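Local atomic coordinates of probable mRNA-capping enzyme (PDB entry 3BGY), a protein that removes the gamma-phosphate from the 5'-triphosphate end of mRNA through this N-terminal domain, the first step of capping by a larger multifunctional viral enzyme. Residues E25-Y30 / L36-S41; K184-D189 / E225-N230. All coordinates share one frame; numbering follows the deposited sequence.

Contact 1: residues E25-Y30 / L36-S41; sequences EMLRDY and LEFEVS
Helix 25-30 and strand 36-41 run roughly antiparallel, their axes 143° apart and 8.5 Å at closest approach, with Tyr30 facing Leu36 where the chain turns back. Phe38 fills the gap between them. Leu27 CD2 lies over one face of the Phe38 ring, 3.9 Å from the ring centroid, a CH-pi contact. Met26 CB sits instead at the ring edge, 3.9 Å from Phe38 CE2. The CB of Phe38 makes a second CH-pi contact, 3.9 Å from the centroid of the Tyr30 ring, over one face. The strand is the first of the eight-stranded antiparallel barrel of this tunnel-type triphosphatase, and the helix packs on the outside of it. Leu215 of strand 208-215 also touches Leu27, Tyr30 and Phe38. With CG anti to the backbone N (chi1 162°), Tyr30 extends its ring across the start of the strand, and Leu36 O meets the ring edge, 3.3 Å from Tyr30 CD1. Water 1 bridges Tyr30 OH and Glu37 OE1, at 2.6 Å from the Tyr30 hydroxyl oxygen. No direct hydrogen bond joins the segments. Water 2 lies within hydrogen-bonding distance of both Tyr30 O and Leu36 O.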
loop_
_atom_site.group_PDB
_atom_site.type_symbol
_atom_site.label_atom_id
_atom_site.label_comp_id
_atom_site.label_asym_id
_atom_site.label_seq_id
_atom_site.Cartn_x
_atom_site.Cartn_y
_atom_site.Cartn_z
ATOM N N GLU A 25 6.456 18.443 -10.110
ATOM C CA GLU A 25 7.687 17.733 -10.446
ATOM C C GLU A 25 7.569 16.250 -10.096
ATOM O O GLU A 25 7.980 15.407 -10.892
ATOM C CB GLU A 25 8.902 18.344 -9.724
ATOM C CG GLU A 25 9.103 19.818 -10.070
ATOM C CD GLU A 25 10.401 20.395 -9.538
ATOM O OE1 GLU A 25 10.610 20.373 -8.301
ATOM O OE2 GLU A 25 11.199 20.882 -10.371
ATOM N N MET A 26 6.938 15.951 -8.946
ATOM C CA MET A 26 6.738 14.557 -8.509
ATOM C C MET A 26 5.838 13.833 -9.482
ATOM O O MET A 26 6.057 12.657 -9.776
ATOM C CB MET A 26 6.130 14.479 -7.109
ATOM C CG MET A 26 7.064 14.886 -6.019
ATOM S SD MET A 26 6.170 15.003 -4.450
ATOM C CE MET A 26 5.886 13.267 -4.110
ATOM N N LEU A 27 4.828 14.534 -9.990
ATOM C CA LEU A 27 3.894 13.936 -10.966
ATOM C C LEU A 27 4.581 13.624 -12.290
ATOM O O LEU A 27 4.275 12.617 -12.931
ATOM C CB LEU A 27 2.683 14.849 -11.207
ATOM C CG LEU A 27 1.632 14.851 -10.107
ATOM C CD1 LEU A 27 0.778 16.092 -10.167
ATOM C CD2 LEU A 27 0.790 13.593 -10.208
ATOM N N ARG A 28 5.501 14.497 -12.694
ATOM C CA ARG A 28 6.261 14.295 -13.921
ATOM C C ARG A 28 7.212 13.117 -13.748
ATOM O O ARG A 28 7.305 12.279 -14.641
ATOM C CB ARG A 28 7.059 15.550 -14.284
ATOM C CG ARG A 28 7.775 15.421 -15.649
ATOM C CD ARG A 28 8.503 16.706 -16.035
ATOM N NE ARG A 28 9.639 16.988 -15.159
ATOM C CZ ARG A 28 10.537 17.952 -15.357
ATOM N NH1 ARG A 28 10.449 18.761 -16.410
ATOM N NH2 ARG A 28 11.548 18.096 -14.509
ATOM N N ASP A 29 7.884 13.040 -12.590
ATOM C CA ASP A 29 8.809 11.931 -12.312
ATOM C C ASP A 29 8.080 10.601 -12.292
ATOM O O ASP A 29 8.587 9.603 -12.830
ATOM C CB ASP A 29 9.543 12.144 -10.998
ATOM C CG ASP A 29 10.578 13.248 -11.076
ATOM O OD1 ASP A 29 10.907 13.724 -12.185
ATOM O OD2 ASP A 29 11.057 13.658 -10.013
ATOM N N TYR A 30 6.864 10.619 -11.732
ATOM C CA TYR A 30 5.989 9.436 -11.686
ATOM C C TYR A 30 5.645 8.971 -13.117
ATOM O O TYR A 30 5.741 7.779 -13.425
ATOM C CB TYR A 30 4.700 9.757 -10.893
ATOM C CG TYR A 30 3.519 8.814 -11.101
ATOM C CD1 TYR A 30 3.594 7.443 -10.711
ATOM C CD2 TYR A 30 2.340 9.258 -11.719
ATOM C CE1 TYR A 30 2.541 6.576 -10.929
ATOM C CE2 TYR A 30 1.271 8.375 -11.958
ATOM C CZ TYR A 30 1.382 7.034 -11.558
ATOM O OH TYR A 30 0.376 6.149 -11.829
ATOM N N LEU A 36 7.650 3.737 -10.411
ATOM C CA LEU A 36 7.311 4.708 -9.375
ATOM C C LEU A 36 5.790 4.716 -9.207
ATOM O O LEU A 36 5.041 4.498 -10.171
ATOM C CB LEU A 36 7.830 6.103 -9.738
ATOM C CG LEU A 36 9.346 6.315 -9.760
ATOM C CD1 LEU A 36 9.672 7.685 -10.350
ATOM C CD2 LEU A 36 9.922 6.217 -8.361
ATOM N N GLU A 37 5.346 4.842 -7.959
ATOM C CA GLU A 37 3.917 4.891 -7.618
ATOM C C GLU A 37 3.704 6.231 -6.972
ATOM O O GLU A 37 4.636 6.767 -6.401
ATOM C CB GLU A 37 3.547 3.779 -6.654
ATOM C CG GLU A 37 3.686 2.355 -7.255
ATOM C CD GLU A 37 2.969 2.134 -8.601
ATOM O OE1 GLU A 37 1.910 2.750 -8.871
ATOM O OE2 GLU A 37 3.481 1.322 -9.404
ATOM N N PHE A 38 2.505 6.785 -7.098
ATOM C CA PHE A 38 2.207 8.100 -6.532
ATOM C C PHE A 38 0.963 7.889 -5.673
ATOM O O PHE A 38 -0.104 7.507 -6.168
ATOM C CB PHE A 38 1.967 9.094 -7.669
ATOM C CG PHE A 38 1.769 10.515 -7.216
ATOM C CD1 PHE A 38 0.528 10.938 -6.715
ATOM C CD2 PHE A 38 2.802 11.442 -7.330
ATOM C CE1 PHE A 38 0.295 12.267 -6.341
ATOM C CE2 PHE A 38 2.587 12.805 -6.954
ATOM C CZ PHE A 38 1.329 13.205 -6.462
ATOM N N GLU A 39 1.064 8.325 -4.419
ATOM C CA GLU A 39 0.011 8.093 -3.449
ATOM C C GLU A 39 -0.216 9.285 -2.534
ATOM O O GLU A 39 0.758 9.927 -2.129
ATOM C CB GLU A 39 0.496 6.883 -2.606
ATOM C CG GLU A 39 -0.175 6.563 -1.290
ATOM C CD GLU A 39 0.474 5.376 -0.575
ATOM O OE1 GLU A 39 0.441 4.253 -1.121
ATOM O OE2 GLU A 39 1.000 5.566 0.540
ATOM N N VAL A 40 -1.482 9.590 -2.261
ATOM C CA VAL A 40 -1.791 10.638 -1.274
ATOM C C VAL A 40 -2.385 9.862 -0.101
ATOM O O VAL A 40 -3.416 9.225 -0.242
ATOM C CB VAL A 40 -2.770 11.689 -1.777
ATOM C CG1 VAL A 40 -2.947 12.782 -0.697
ATOM C CG2 VAL A 40 -2.235 12.340 -3.044
ATOM N N SER A 41 -1.722 9.934 1.053
ATOM C CA SER A 41 -2.153 9.208 2.249
ATOM C C SER A 41 -2.890 10.157 3.195
ATOM O O SER A 41 -2.361 11.212 3.552
ATOM C CB SER A 41 -0.926 8.576 2.944
ATOM O OG SER A 41 -1.270 8.006 4.202
HETATM O O HOH W 1 0.977 3.593 -11.561
HETATM O O HOH W 2 6.055 5.176 -12.742
#

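Contact 2: residues K184-D189 / E225-N230; sequences KNSRID and ESELLN
Ser186 and Glu227 make the one contact between these segments, side chain to side chain. Ser186 OG stands 3.0 Å from Glu227 OE1, and Ser186 CB lies 3.5 Å from the same oxygen. The second carboxylate oxygen is more distant, with Glu227 OE2 3.5 Å from Ser186 OG. Glu227 spans the gap with an extended chain (chi2 -176°), reaching from helix 225-230 to the start of strand 186-189. Asn183 is the next shell. Its ND2 donates to Glu227 OE2, and its OD1 is a further partner of Ser186 OG. One asparagine amide thus touches both members of the pair. Here the C-terminal helix is tied to the turn between strands 169-183 and 186-196, while its Leu228 packs on the barrel at Phe42 and Leu213. Further along the strand, Arg187 holds Asp189 in a side-on salt bridge, Arg187 NE to Asp189 OD1 (2.9 Å) and Arg187 NH2 to Asp189 OD2 (2.8 Å). Ser179 OG is another partner of Asp189 OD1. Back at Ser186, one hydroxyl proton serves two possible acceptors, Glu227 OE1 and Asn183 OD1, and may point to either. Asn183 ND2 holds Glu227 OE2 whichever of them takes it.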
loop_
_atom_site.group_PDB
_atom_site.type_symbol
_atom_site.label_atom_id
_atom_site.label_comp_id
_atom_site.label_asym_id
_atom_site.label_seq_id
_atom_site.Cartn_x
_atom_site.Cartn_y
_atom_site.Cartn_z
ATOM N N LYS A 184 -10.365 6.291 -14.901
ATOM C CA LYS A 184 -9.230 5.602 -15.515
ATOM C C LYS A 184 -7.861 5.884 -14.918
ATOM O O LYS A 184 -6.975 5.049 -14.993
ATOM C CB LYS A 184 -9.187 5.890 -17.026
ATOM C CG LYS A 184 -9.355 7.359 -17.382
ATOM C CD LYS A 184 -9.377 7.599 -18.890
ATOM C CE LYS A 184 -9.690 9.069 -19.187
ATOM N NZ LYS A 184 -9.801 9.367 -20.645
ATOM N N ASN A 185 -7.754 6.998 -14.192
ATOM C CA ASN A 185 -6.469 7.434 -13.650
ATOM C C ASN A 185 -6.235 7.401 -12.156
ATOM O O ASN A 185 -5.103 7.589 -11.707
ATOM C CB ASN A 185 -6.199 8.846 -14.156
ATOM C CG ASN A 185 -6.350 8.958 -15.662
ATOM O OD1 ASN A 185 -5.809 8.145 -16.398
ATOM N ND2 ASN A 185 -7.105 9.951 -16.119
ATOM N N SER A 186 -7.272 7.105 -11.389
ATOM C CA SER A 186 -7.113 7.093 -9.945
ATOM C C SER A 186 -7.994 6.068 -9.264
ATOM O O SER A 186 -9.065 5.722 -9.761
ATOM C CB SER A 186 -7.372 8.480 -9.357
ATOM O OG SER A 186 -8.660 8.910 -9.706
ATOM N N ARG A 187 -7.551 5.657 -8.083
ATOM C CA ARG A 187 -8.242 4.641 -7.288
ATOM C C ARG A 187 -8.179 5.010 -5.814
ATOM O O ARG A 187 -7.167 5.543 -5.359
ATOM C CB ARG A 187 -7.518 3.320 -7.546
ATOM C CG ARG A 187 -8.195 2.075 -7.033
ATOM C CD ARG A 187 -7.345 0.836 -7.357
ATOM N NE ARG A 187 -6.245 0.746 -6.390
ATOM C CZ ARG A 187 -4.952 0.908 -6.666
ATOM N NH1 ARG A 187 -4.552 1.146 -7.911
ATOM N NH2 ARG A 187 -4.077 0.959 -5.671
ATOM N N ILE A 188 -9.287 4.800 -5.104
ATOM C CA ILE A 188 -9.346 5.057 -3.664
ATOM C C ILE A 188 -9.170 3.699 -2.972
ATOM O O ILE A 188 -9.901 2.778 -3.292
ATOM C CB ILE A 188 -10.723 5.656 -3.251
ATOM C CG1 ILE A 188 -10.854 7.115 -3.743
ATOM C CG2 ILE A 188 -10.914 5.608 -1.692
ATOM C CD1 ILE A 188 -10.072 8.161 -2.920
ATOM N N ASP A 189 -8.179 3.578 -2.085
ATOM C CA ASP A 189 -7.961 2.336 -1.321
ATOM C C ASP A 189 -8.239 2.645 0.136
ATOM O O ASP A 189 -7.703 3.609 0.669
ATOM C CB ASP A 189 -6.515 1.856 -1.391
ATOM C CG ASP A 189 -6.118 1.345 -2.761
ATOM O OD1 ASP A 189 -7.012 1.021 -3.579
ATOM O OD2 ASP A 189 -4.895 1.247 -2.985
ATOM N N GLU A 225 -6.060 18.040 -7.010
ATOM C CA GLU A 225 -6.538 18.890 -5.910
ATOM C C GLU A 225 -8.051 18.781 -5.798
ATOM O O GLU A 225 -8.570 18.644 -4.691
ATOM C CB GLU A 225 -6.102 20.351 -6.126
ATOM C CG GLU A 225 -6.163 21.215 -4.889
ATOM C CD GLU A 225 -5.396 22.532 -5.046
ATOM O OE1 GLU A 225 -5.241 23.030 -6.179
ATOM O OE2 GLU A 225 -4.917 23.053 -4.023
ATOM N N SER A 226 -8.756 18.750 -6.937
ATOM C CA SER A 226 -10.221 18.603 -6.944
ATOM C C SER A 226 -10.625 17.246 -6.366
ATOM O O SER A 226 -11.571 17.154 -5.595
ATOM C CB SER A 226 -10.782 18.707 -8.354
ATOM O OG SER A 226 -10.637 20.021 -8.845
ATOM N N GLU A 227 -9.863 16.206 -6.704
ATOM C CA GLU A 227 -10.165 14.863 -6.185
ATOM C C GLU A 227 -9.895 14.782 -4.681
ATOM O O GLU A 227 -10.685 14.198 -3.937
ATOM C CB GLU A 227 -9.382 13.783 -6.942
ATOM C CG GLU A 227 -9.968 13.525 -8.314
ATOM C CD GLU A 227 -9.312 12.391 -9.084
ATOM O OE1 GLU A 227 -8.505 11.636 -8.499
ATOM O OE2 GLU A 227 -9.607 12.270 -10.297
ATOM N N LEU A 228 -8.851 15.464 -4.208
ATOM C CA LEU A 228 -8.541 15.434 -2.778
ATOM C C LEU A 228 -9.596 16.214 -1.991
ATOM O O LEU A 228 -9.943 15.823 -0.885
ATOM C CB LEU A 228 -7.147 15.984 -2.489
ATOM C CG LEU A 228 -5.982 15.207 -3.098
ATOM C CD1 LEU A 228 -4.683 15.846 -2.718
ATOM C CD2 LEU A 228 -6.028 13.768 -2.660
ATOM N N LEU A 229 -10.099 17.308 -2.581
ATOM C CA LEU A 229 -11.156 18.104 -1.942
ATOM C C LEU A 229 -12.431 17.270 -1.782
ATOM O O LEU A 229 -13.082 17.345 -0.745
ATOM C CB LEU A 229 -11.450 19.379 -2.735
ATOM C CG LEU A 229 -10.484 20.532 -2.460
ATOM C CD1 LEU A 229 -10.780 21.687 -3.400
ATOM C CD2 LEU A 229 -10.578 20.967 -0.987
ATOM N N ASN A 230 -12.749 16.442 -2.783
ATOM C CA ASN A 230 -13.933 15.572 -2.727
ATOM C C ASN A 230 -13.829 14.580 -1.561
ATOM O O ASN A 230 -14.798 14.393 -0.815
ATOM C CB ASN A 230 -14.115 14.801 -4.040
ATOM C CG ASN A 230 -14.655 15.662 -5.177
ATOM O OD1 ASN A 230 -15.145 16.775 -4.971
ATOM N ND2 ASN A 230 -14.573 15.133 -6.393
#

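From the N terminus, helix 17-32 comes first, and contact 1 closes the short turn that leads from it into strand 36-42. The chain then builds most of the barrel before contact 2 begins at strand 186-196. Contact 2 spans a longer loop, which runs through strand 208-215 to the C-terminal helix 221-235. The two contacts follow one another in series and neither encloses the other. Their centres lie about 13 Å apart, yet they touch: Val40 CG1 packs 3.8 Å from Leu228 CD2. Strand 208-215 touches side chains from both contacts. Together they attach the N-terminal and C-terminal helices to the same barrel.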